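Long-range contacts in putative ferredoxin--NADP reductase (PDB 2OK8), which probably catalyses electron transfer between ferredoxin and NADP(H) using bound FAD, and may serve the terminal step of isoprenoid precursor synthesis: residues Cys54-Tyr59 / Gly140-Leu145; Lys190-Tyr195 / Ser205-Tyr210; His37-His42 / Met111-Val116. All coordinates share one frame; numbering follows the deposited sequence.

Contact 1: residues Cys54-Tyr59 / Gly140-Leu145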
loop_
_atom_site.group_PDB
_atom_site.type_symbol
_atom_site.label_atom_id
_atom_site.label_comp_id
_atom_site.label_asym_id
_atom_site.label_seq_id
_atom_site.Cartn_x
_atom_site.Cartn_y
_atom_site.Cartn_z
ATOM N N CYS A 54 -14.255 4.753 -4.860
ATOM C CA CYS A 54 -13.382 4.628 -5.981
ATOM C C CYS A 54 -11.974 4.778 -5.439
ATOM O O CYS A 54 -11.780 5.297 -4.338
ATOM C CB CYS A 54 -13.703 5.673 -7.053
ATOM S SG CYS A 54 -13.424 7.335 -6.563
ATOM N N GLY A 55 -10.995 4.299 -6.197
ATOM C CA GLY A 55 -9.606 4.492 -5.827
ATOM C C GLY A 55 -9.034 5.585 -6.670
ATOM O O GLY A 55 -9.374 5.715 -7.825
ATOM N N ILE A 56 -8.164 6.392 -6.089
ATOM C CA ILE A 56 -7.417 7.375 -6.875
ATOM C C ILE A 56 -5.945 7.004 -6.771
ATOM O O ILE A 56 -5.452 6.720 -5.672
ATOM C CB ILE A 56 -7.644 8.808 -6.354
ATOM C CG1 ILE A 56 -9.116 9.225 -6.553
ATOM C CG2 ILE A 56 -6.660 9.769 -6.987
ATOM C CD1 ILE A 56 -9.447 10.595 -6.011
ATOM N N ILE A 57 -5.260 6.973 -7.915
ATOM C CA ILE A 57 -3.831 6.726 -7.919
ATOM C C ILE A 57 -3.131 8.073 -8.011
ATOM O O ILE A 57 -3.165 8.721 -9.061
ATOM C CB ILE A 57 -3.364 5.747 -9.054
ATOM C CG1 ILE A 57 -4.307 4.546 -9.168
ATOM C CG2 ILE A 57 -1.912 5.285 -8.814
ATOM C CD1 ILE A 57 -4.074 3.704 -10.395
ATOM N N PRO A 58 -2.518 8.513 -6.901
ATOM C CA PRO A 58 -1.844 9.793 -6.976
ATOM C C PRO A 58 -0.717 9.799 -8.010
ATOM O O PRO A 58 0.041 8.834 -8.116
ATOM C CB PRO A 58 -1.294 9.993 -5.554
ATOM C CG PRO A 58 -2.066 9.037 -4.698
ATOM C CD PRO A 58 -2.393 7.894 -5.569
ATOM N N TYR A 59 -0.650 10.883 -8.778
ATOM C CA TYR A 59 0.476 11.218 -9.669
ATOM C C TYR A 59 0.620 10.307 -10.855
ATOM O O TYR A 59 1.557 10.442 -11.629
ATOM C CB TYR A 59 1.800 11.281 -8.914
ATOM C CG TYR A 59 1.831 12.318 -7.822
ATOM C CD1 TYR A 59 1.591 11.959 -6.506
ATOM C CD2 TYR A 59 2.103 13.662 -8.105
ATOM C CE1 TYR A 59 1.619 12.894 -5.490
ATOM C CE2 TYR A 59 2.131 14.616 -7.085
ATOM C CZ TYR A 59 1.889 14.221 -5.780
ATOM O OH TYR A 59 1.924 15.136 -4.736
ATOM N N GLY A 140 -1.583 15.753 -0.762
ATOM C CA GLY A 140 -0.737 16.698 -1.485
ATOM C C GLY A 140 -1.019 16.752 -2.965
ATOM O O GLY A 140 -0.946 17.810 -3.586
ATOM N N PHE A 141 -1.349 15.599 -3.534
ATOM C CA PHE A 141 -1.726 15.487 -4.938
ATOM C C PHE A 141 -3.048 16.211 -5.233
ATOM O O PHE A 141 -3.160 16.914 -6.231
ATOM C CB PHE A 141 -1.841 14.002 -5.324
ATOM C CG PHE A 141 -2.407 13.763 -6.697
ATOM C CD1 PHE A 141 -1.714 14.166 -7.836
ATOM C CD2 PHE A 141 -3.614 13.126 -6.853
ATOM C CE1 PHE A 141 -2.232 13.938 -9.097
ATOM C CE2 PHE A 141 -4.144 12.898 -8.104
ATOM C CZ PHE A 141 -3.453 13.299 -9.236
ATOM N N ILE A 142 -4.048 15.997 -4.375
ATOM C CA ILE A 142 -5.372 16.593 -4.529
ATOM C C ILE A 142 -5.324 18.110 -4.291
ATOM O O ILE A 142 -5.991 18.872 -5.000
ATOM C CB ILE A 142 -6.412 15.891 -3.602
ATOM C CG1 ILE A 142 -6.515 14.409 -3.955
ATOM C CG2 ILE A 142 -7.793 16.595 -3.640
ATOM C CD1 ILE A 142 -6.977 14.138 -5.387
ATOM N N LYS A 143 -4.515 18.527 -3.319
ATOM C CA LYS A 143 -4.248 19.940 -3.056
ATOM C C LYS A 143 -3.810 20.665 -4.330
ATOM O O LYS A 143 -4.367 21.714 -4.666
ATOM C CB LYS A 143 -3.164 20.085 -1.984
ATOM C CG LYS A 143 -3.399 21.167 -0.953
ATOM C CD LYS A 143 -3.306 22.565 -1.517
ATOM C CE LYS A 143 -3.381 23.618 -0.412
ATOM N NZ LYS A 143 -3.951 24.898 -0.936
ATOM N N ASN A 144 -2.829 20.104 -5.041
ATOM C CA ASN A 144 -2.265 20.763 -6.212
ATOM C C ASN A 144 -2.992 20.473 -7.525
ATOM O O ASN A 144 -2.639 21.043 -8.573
ATOM C CB ASN A 144 -0.756 20.476 -6.323
ATOM C CG ASN A 144 0.021 20.937 -5.089
ATOM O OD1 ASN A 144 -0.177 22.046 -4.585
ATOM N ND2 ASN A 144 0.901 20.080 -4.594
ATOM N N LEU A 145 -4.003 19.601 -7.472
ATOM C CA LEU A 145 -4.791 19.262 -8.659
ATOM C C LEU A 145 -5.591 20.463 -9.129
ATOM O O LEU A 145 -6.094 21.239 -8.312
ATOM C CB LEU A 145 -5.773 18.121 -8.379
ATOM C CG LEU A 145 -5.589 16.683 -8.873
ATOM C CD1 LEU A 145 -6.908 15.951 -8.708
ATOM C CD2 LEU A 145 -5.131 16.592 -10.321
#
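P58 passes beside F141 of helix 137-144, with P58 CA and F141 CA 6.0 Å apart. The chain reaches this point from strand 53-56 and runs on as loop. The two segments are joined by aromatic and apolar packing. F141 carries most of it. Its CG lies anti to the backbone N (chi1 172°), which sends the ring off the helix toward the loop. P58 CA makes a CH-pi contact over one face of this ring, 4.0 Å from its centroid. Y59 N lies over the same face, also offset toward the rim, 3.5 Å from F141 CE1. L145 CG, from the same segment as F141, lies over the opposite face. Y59 and F141 form an edge-to-face pair, the edge of F141 turned to the face of Y59, with centroids 4.9 Å apart and planes at 53°. F141 CD1 sits over the centre of the Y59 ring, and F141 CB also lies over this face, 3.6 Å from Y59 CE1. The two side chains run past each other in opposite directions, which takes Y59 OH back to the helix backbone, beside F141 N and the G140 carbonyl carbon. This is the capping helix of the antiparallel beta-barrel in an FR-type FAD-binding domain. The P58 side chain touches Y137, a likely FAD-binding residue, and is about 6 Å from a bound FAD. I56 and I142 both touch I118 inside the barrel. I56 CG2 meets F141 CE2 obliquely at 4.2 Å. I56 CD1 and I142 CD1 are 4.4 Å apart. K23 NZ is hydrogen-bonded to the carbonyl oxygens of I142, K143 and L145. Y60 of the second subunit stacks on Y59, and L63 of that subunit packs on Y59 and F141 at the dimer interface.

Contact 2: residues Lys190-Tyr195 / Ser205-Tyr210; sequences KKLFAY and SNYTGY
The chain returns past the C-terminal end of helix 183-192, with F193 CA and S205 CA 4.4 Å apart and L192 CA and Y207 CA 6.1 Å apart. Y207 CG is anti to the backbone N (chi1 173°), which carries the ring in between L192 and F193. Y207 CB lies 3.2 Å from L192 O. L192 CD2 sits over one face of the Y207 ring in a CH-pi contact 4.1 Å from the centroid. G209 N lies over the centre of the opposite face. F193 meets the same ring at its edge, where F193 CZ is 3.5 Å from Y207 CD2. The pair is an offset edge-to-face stack, with the edge of Y207 toward the face of F193 and planes at 84°. F193 CD1 is 3.4 Å from S205 OG. F193 also stacks on Y236. Y207 OH is hydrogen-bonded to T171 O, which fixes the far end of the ring. A Schellman motif ends the helix: A194 has positive phi, Y195 N bonds to K190 O and A194 N to K191 O. The contact lies in the beta-alpha-beta crossover from strand 173-178 through helix 183-192 to strand 211-217, in the Rossmann-like NAD-binding domain.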
loop_
_atom_site.group_PDB
_atom_site.type_symbol
_atom_site.label_atom_id
_atom_site.label_comp_id
_atom_site.label_asym_id
_atom_site.label_seq_id
_atom_site.Cartn_x
_atom_site.Cartn_y
_atom_site.Cartn_z
ATOM N N LYS A 190 -29.659 10.959 -2.237
ATOM C CA LYS A 190 -29.911 11.271 -3.650
ATOM C C LYS A 190 -30.619 10.136 -4.377
ATOM O O LYS A 190 -31.483 10.392 -5.203
ATOM C CB LYS A 190 -28.623 11.647 -4.386
ATOM C CG LYS A 190 -28.059 13.000 -4.014
ATOM C CD LYS A 190 -26.677 13.146 -4.606
ATOM C CE LYS A 190 -26.101 14.549 -4.426
ATOM N NZ LYS A 190 -24.584 14.517 -4.585
ATOM N N LYS A 191 -30.262 8.891 -4.063
ATOM C CA LYS A 191 -30.965 7.735 -4.609
ATOM C C LYS A 191 -32.374 7.551 -4.044
ATOM O O LYS A 191 -33.349 7.562 -4.791
ATOM C CB LYS A 191 -30.162 6.448 -4.433
ATOM C CG LYS A 191 -30.745 5.284 -5.236
ATOM C CD LYS A 191 -30.566 3.949 -4.546
ATOM C CE LYS A 191 -31.230 2.822 -5.342
ATOM N NZ LYS A 191 -31.365 1.577 -4.508
ATOM N N LEU A 192 -32.479 7.362 -2.730
ATOM C CA LEU A 192 -33.771 7.142 -2.067
ATOM C C LEU A 192 -34.844 8.197 -2.367
ATOM O O LEU A 192 -36.003 7.855 -2.528
ATOM C CB LEU A 192 -33.588 7.020 -0.556
ATOM C CG LEU A 192 -32.800 5.822 -0.015
ATOM C CD1 LEU A 192 -32.306 6.117 1.415
ATOM C CD2 LEU A 192 -33.617 4.524 -0.072
ATOM N N PHE A 193 -34.456 9.471 -2.429
ATOM C CA PHE A 193 -35.401 10.565 -2.673
ATOM C C PHE A 193 -35.319 11.156 -4.092
ATOM O O PHE A 193 -35.767 12.285 -4.323
ATOM C CB PHE A 193 -35.218 11.670 -1.630
ATOM C CG PHE A 193 -35.547 11.243 -0.224
ATOM C CD1 PHE A 193 -36.871 11.106 0.185
ATOM C CD2 PHE A 193 -34.527 10.986 0.697
ATOM C CE1 PHE A 193 -37.187 10.707 1.497
ATOM C CE2 PHE A 193 -34.815 10.590 2.001
ATOM C CZ PHE A 193 -36.155 10.456 2.413
ATOM N N ALA A 194 -34.759 10.377 -5.024
ATOM C CA ALA A 194 -34.630 10.726 -6.450
ATOM C C ALA A 194 -34.320 12.208 -6.696
ATOM O O ALA A 194 -35.167 12.970 -7.171
ATOM C CB ALA A 194 -35.862 10.272 -7.234
ATOM N N TYR A 195 -33.093 12.593 -6.356
ATOM C CA TYR A 195 -32.635 13.974 -6.421
ATOM C C TYR A 195 -32.534 14.485 -7.857
ATOM O O TYR A 195 -32.352 13.696 -8.788
ATOM C CB TYR A 195 -31.283 14.069 -5.740
ATOM C CG TYR A 195 -30.717 15.455 -5.572
ATOM C CD1 TYR A 195 -31.156 16.286 -4.545
ATOM C CD2 TYR A 195 -29.702 15.919 -6.405
ATOM C CE1 TYR A 195 -30.611 17.550 -4.361
ATOM C CE2 TYR A 195 -29.153 17.185 -6.231
ATOM C CZ TYR A 195 -29.612 17.992 -5.207
ATOM O OH TYR A 195 -29.080 19.246 -5.024
ATOM N N SER A 205 -39.801 11.298 -4.960
ATOM C CA SER A 205 -39.607 10.152 -4.063
ATOM C C SER A 205 -40.809 9.202 -3.950
ATOM O O SER A 205 -41.926 9.628 -3.639
ATOM C CB SER A 205 -39.197 10.653 -2.665
ATOM O OG SER A 205 -39.340 9.649 -1.669
ATOM N N ASN A 206 -40.556 7.914 -4.195
ATOM C CA ASN A 206 -41.514 6.840 -3.890
ATOM C C ASN A 206 -41.251 6.275 -2.486
ATOM O O ASN A 206 -42.063 5.524 -1.937
ATOM C CB ASN A 206 -41.414 5.702 -4.918
ATOM C CG ASN A 206 -40.860 6.162 -6.261
ATOM O OD1 ASN A 206 -41.432 7.033 -6.921
ATOM N ND2 ASN A 206 -39.739 5.574 -6.670
ATOM N N TYR A 207 -40.092 6.640 -1.933
ATOM C CA TYR A 207 -39.622 6.164 -0.639
ATOM C C TYR A 207 -40.314 6.890 0.502
ATOM O O TYR A 207 -40.336 8.124 0.539
ATOM C CB TYR A 207 -38.107 6.377 -0.554
ATOM C CG TYR A 207 -37.497 6.095 0.793
ATOM C CD1 TYR A 207 -37.253 4.787 1.200
ATOM C CD2 TYR A 207 -37.136 7.134 1.649
ATOM C CE1 TYR A 207 -36.681 4.515 2.429
ATOM C CE2 TYR A 207 -36.557 6.868 2.899
ATOM C CZ TYR A 207 -36.337 5.554 3.273
ATOM O OH TYR A 207 -35.775 5.259 4.487
ATOM N N THR A 208 -40.876 6.126 1.434
ATOM C CA THR A 208 -41.553 6.715 2.596
ATOM C C THR A 208 -41.034 6.164 3.935
ATOM O O THR A 208 -41.717 6.236 4.960
ATOM C CB THR A 208 -43.101 6.567 2.506
ATOM O OG1 THR A 208 -43.450 5.180 2.422
ATOM C CG2 THR A 208 -43.658 7.317 1.282
ATOM N N GLY A 209 -39.825 5.613 3.921
ATOM C CA GLY A 209 -39.179 5.152 5.149
ATOM C C GLY A 209 -38.624 6.319 5.945
ATOM O O GLY A 209 -38.675 7.472 5.508
ATOM N N TYR A 210 -38.082 6.018 7.115
ATOM C CA TYR A 210 -37.570 7.039 8.003
ATOM C C TYR A 210 -36.053 6.901 8.193
ATOM O O TYR A 210 -35.530 5.802 8.460
ATOM C CB TYR A 210 -38.301 6.977 9.340
ATOM C CG TYR A 210 -38.104 8.207 10.195
ATOM C CD1 TYR A 210 -38.706 9.426 9.853
ATOM C CD2 TYR A 210 -37.311 8.160 11.343
ATOM C CE1 TYR A 210 -38.518 10.568 10.639
ATOM C CE2 TYR A 210 -37.121 9.283 12.127
ATOM C CZ TYR A 210 -37.728 10.482 11.770
ATOM O OH TYR A 210 -37.546 11.593 12.556
#

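Contact 3: residues His37-His42 / Met111-Val116; sequences HLEINH and MENLSV
L38 pairs with V116 and I40 with L114 as hydrogen-bonded pairs of two antiparallel strands. The shorter bonds are L38 N to V116 O at 2.8 Å and I40 N to L114 O at 2.7 Å. The return bonds are L114 N to I40 O at 3.0 Å and V116 N to L38 O at 3.2 Å. E39 and S115 form the non-hydrogen-bonded pair between them. L38, I40, L114 and V116 pack tightly on one face of the sheet. I40 and L114 run side by side, with I40 CD1 3.9 Å from L114 CD1. L114 CG stands between its backbone N and carbonyl carbon (chi1 70°), and CD2 reaches over one face of the H42 ring. H42 ND1 is hydrogen-bonded to F46 N. E39 and N113 mark the looser, wetter side. N113 ND2 donates to E39 OE2 at 3.0 Å, from 56° out of the carboxylate plane. M111 CE touches the E39 chain. Water 1 donates to E39 OE2 and accepts from N113 N. Water 2 accepts from H42 N and lies 2.8 Å from E112 O. The E39 carboxylate is thus met by a neutral amide and a water, consistent with a charged acid on the partly exposed outer face.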
loop_
_atom_site.group_PDB
_atom_site.type_symbol
_atom_site.label_atom_id
_atom_site.label_comp_id
_atom_site.label_asym_id
_atom_site.label_seq_id
_atom_site.Cartn_x
_atom_site.Cartn_y
_atom_site.Cartn_z
ATOM N N HIS A 37 -14.567 18.939 -2.611
ATOM C CA HIS A 37 -15.474 18.170 -3.436
ATOM C C HIS A 37 -14.906 18.202 -4.857
ATOM O O HIS A 37 -14.669 19.270 -5.421
ATOM C CB HIS A 37 -16.845 18.840 -3.389
ATOM C CG HIS A 37 -17.813 18.342 -4.410
ATOM N ND1 HIS A 37 -18.687 17.307 -4.157
ATOM C CD2 HIS A 37 -18.076 18.760 -5.669
ATOM C CE1 HIS A 37 -19.438 17.097 -5.223
ATOM N NE2 HIS A 37 -19.085 17.962 -6.156
ATOM N N LEU A 38 -14.663 17.023 -5.419
ATOM C CA LEU A 38 -14.171 16.907 -6.775
ATOM C C LEU A 38 -15.261 16.351 -7.643
ATOM O O LEU A 38 -15.825 15.319 -7.322
ATOM C CB LEU A 38 -12.997 15.936 -6.850
ATOM C CG LEU A 38 -11.687 16.124 -6.115
ATOM C CD1 LEU A 38 -10.790 14.989 -6.576
ATOM C CD2 LEU A 38 -11.053 17.453 -6.447
ATOM N N GLU A 39 -15.564 17.041 -8.737
ATOM C CA GLU A 39 -16.460 16.496 -9.738
ATOM C C GLU A 39 -15.609 15.928 -10.880
ATOM O O GLU A 39 -14.732 16.594 -11.399
ATOM C CB GLU A 39 -17.450 17.555 -10.223
ATOM C CG GLU A 39 -18.643 16.965 -10.991
ATOM C CD GLU A 39 -19.611 18.030 -11.485
ATOM O OE1 GLU A 39 -19.411 19.219 -11.138
ATOM O OE2 GLU A 39 -20.574 17.683 -12.213
ATOM N N ILE A 40 -15.867 14.683 -11.250
ATOM C CA ILE A 40 -14.948 13.940 -12.103
ATOM C C ILE A 40 -15.685 13.387 -13.304
ATOM O O ILE A 40 -16.665 12.652 -13.151
ATOM C CB ILE A 40 -14.267 12.761 -11.336
ATOM C CG1 ILE A 40 -13.248 13.278 -10.306
ATOM C CG2 ILE A 40 -13.608 11.789 -12.324
ATOM C CD1 ILE A 40 -12.874 12.231 -9.213
ATOM N N ASN A 41 -15.209 13.767 -14.488
ATOM C CA ASN A 41 -15.739 13.282 -15.755
ATOM C C ASN A 41 -15.090 11.952 -16.070
ATOM O O ASN A 41 -13.889 11.882 -16.299
ATOM C CB ASN A 41 -15.445 14.307 -16.874
ATOM C CG ASN A 41 -15.965 13.877 -18.261
ATOM O OD1 ASN A 41 -16.744 12.931 -18.413
ATOM N ND2 ASN A 41 -15.535 14.608 -19.278
ATOM N N HIS A 42 -15.896 10.902 -16.084
ATOM C CA HIS A 42 -15.408 9.563 -16.358
ATOM C C HIS A 42 -15.959 8.984 -17.664
ATOM O O HIS A 42 -15.814 7.781 -17.933
ATOM C CB HIS A 42 -15.690 8.647 -15.170
ATOM C CG HIS A 42 -17.140 8.496 -14.830
ATOM N ND1 HIS A 42 -17.867 7.376 -15.168
ATOM C CD2 HIS A 42 -17.981 9.287 -14.124
ATOM C CE1 HIS A 42 -19.101 7.491 -14.710
ATOM N NE2 HIS A 42 -19.197 8.643 -14.073
ATOM N N MET A 111 -26.278 10.716 -12.086
ATOM C CA MET A 111 -25.472 11.893 -12.395
ATOM C C MET A 111 -24.472 11.494 -13.483
ATOM O O MET A 111 -23.997 10.359 -13.511
ATOM C CB MET A 111 -24.752 12.438 -11.151
ATOM C CG MET A 111 -24.165 13.858 -11.357
ATOM S SD MET A 111 -23.523 14.723 -9.889
ATOM C CE MET A 111 -21.745 14.747 -10.133
ATOM N N GLU A 112 -24.172 12.423 -14.384
ATOM C CA GLU A 112 -23.226 12.172 -15.463
ATOM C C GLU A 112 -21.795 12.001 -14.955
ATOM O O GLU A 112 -21.119 11.026 -15.287
ATOM C CB GLU A 112 -23.275 13.302 -16.483
ATOM C CG GLU A 112 -24.346 13.113 -17.532
ATOM C CD GLU A 112 -23.829 13.377 -18.931
ATOM O OE1 GLU A 112 -22.732 13.972 -19.053
ATOM O OE2 GLU A 112 -24.514 12.982 -19.902
ATOM N N ASN A 113 -21.344 12.981 -14.178
ATOM C CA ASN A 113 -20.062 12.933 -13.510
ATOM C C ASN A 113 -20.193 12.223 -12.166
ATOM O O ASN A 113 -21.303 11.947 -11.707
ATOM C CB ASN A 113 -19.531 14.351 -13.322
ATOM C CG ASN A 113 -19.264 15.061 -14.647
ATOM O OD1 ASN A 113 -19.085 14.428 -15.684
ATOM N ND2 ASN A 113 -19.224 16.385 -14.609
ATOM N N LEU A 114 -19.060 11.899 -11.554
ATOM C CA LEU A 114 -19.064 11.390 -10.197
ATOM C C LEU A 114 -18.412 12.411 -9.300
ATOM O O LEU A 114 -17.667 13.286 -9.765
ATOM C CB LEU A 114 -18.398 9.995 -10.068
ATOM C CG LEU A 114 -16.898 9.726 -10.222
ATOM C CD1 LEU A 114 -16.110 10.037 -8.960
ATOM C CD2 LEU A 114 -16.710 8.276 -10.565
ATOM N N SER A 115 -18.711 12.322 -8.010
ATOM C CA SER A 115 -18.114 13.243 -7.064
ATOM C C SER A 115 -17.584 12.493 -5.888
ATOM O O SER A 115 -18.013 11.389 -5.595
ATOM C CB SER A 115 -19.116 14.284 -6.601
ATOM O OG SER A 115 -20.175 13.658 -5.906
ATOM N N VAL A 116 -16.681 13.156 -5.190
ATOM C CA VAL A 116 -15.912 12.578 -4.122
ATOM C C VAL A 116 -15.536 13.763 -3.242
ATOM O O VAL A 116 -15.351 14.860 -3.737
ATOM C CB VAL A 116 -14.702 11.797 -4.772
ATOM C CG1 VAL A 116 -13.344 12.445 -4.555
ATOM C CG2 VAL A 116 -14.751 10.349 -4.443
HETATM O O HOH W 1 -22.588 15.678 -13.659
HETATM O O HOH W 2 -18.614 11.119 -16.642
HETATM O O HOH W 3 -21.627 9.184 -12.064
#

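Overall arrangement
From the N terminus the chain passes 37-42 and 54-59 before either finds its partner. Residues 111-116 return to close contact 3, and 140-145 then close contact 1. The two loops therefore cross. Both reach the antiparallel sheet of the FAD-binding domain. Contact 3 joins neighbouring strands, and contact 1 ties another part of the sheet to the capping helix. They touch where C54 SG meets V116 CG2 at 3.9 Å and I142 CD1 meets L38 CD1 at 4.1 Å. Contact 2 follows in series and closes a short loop between the end of helix 183-192 and the approach to strand 211-217 in the NAD-binding domain. Its centre is about 32 Å from that of contact 1.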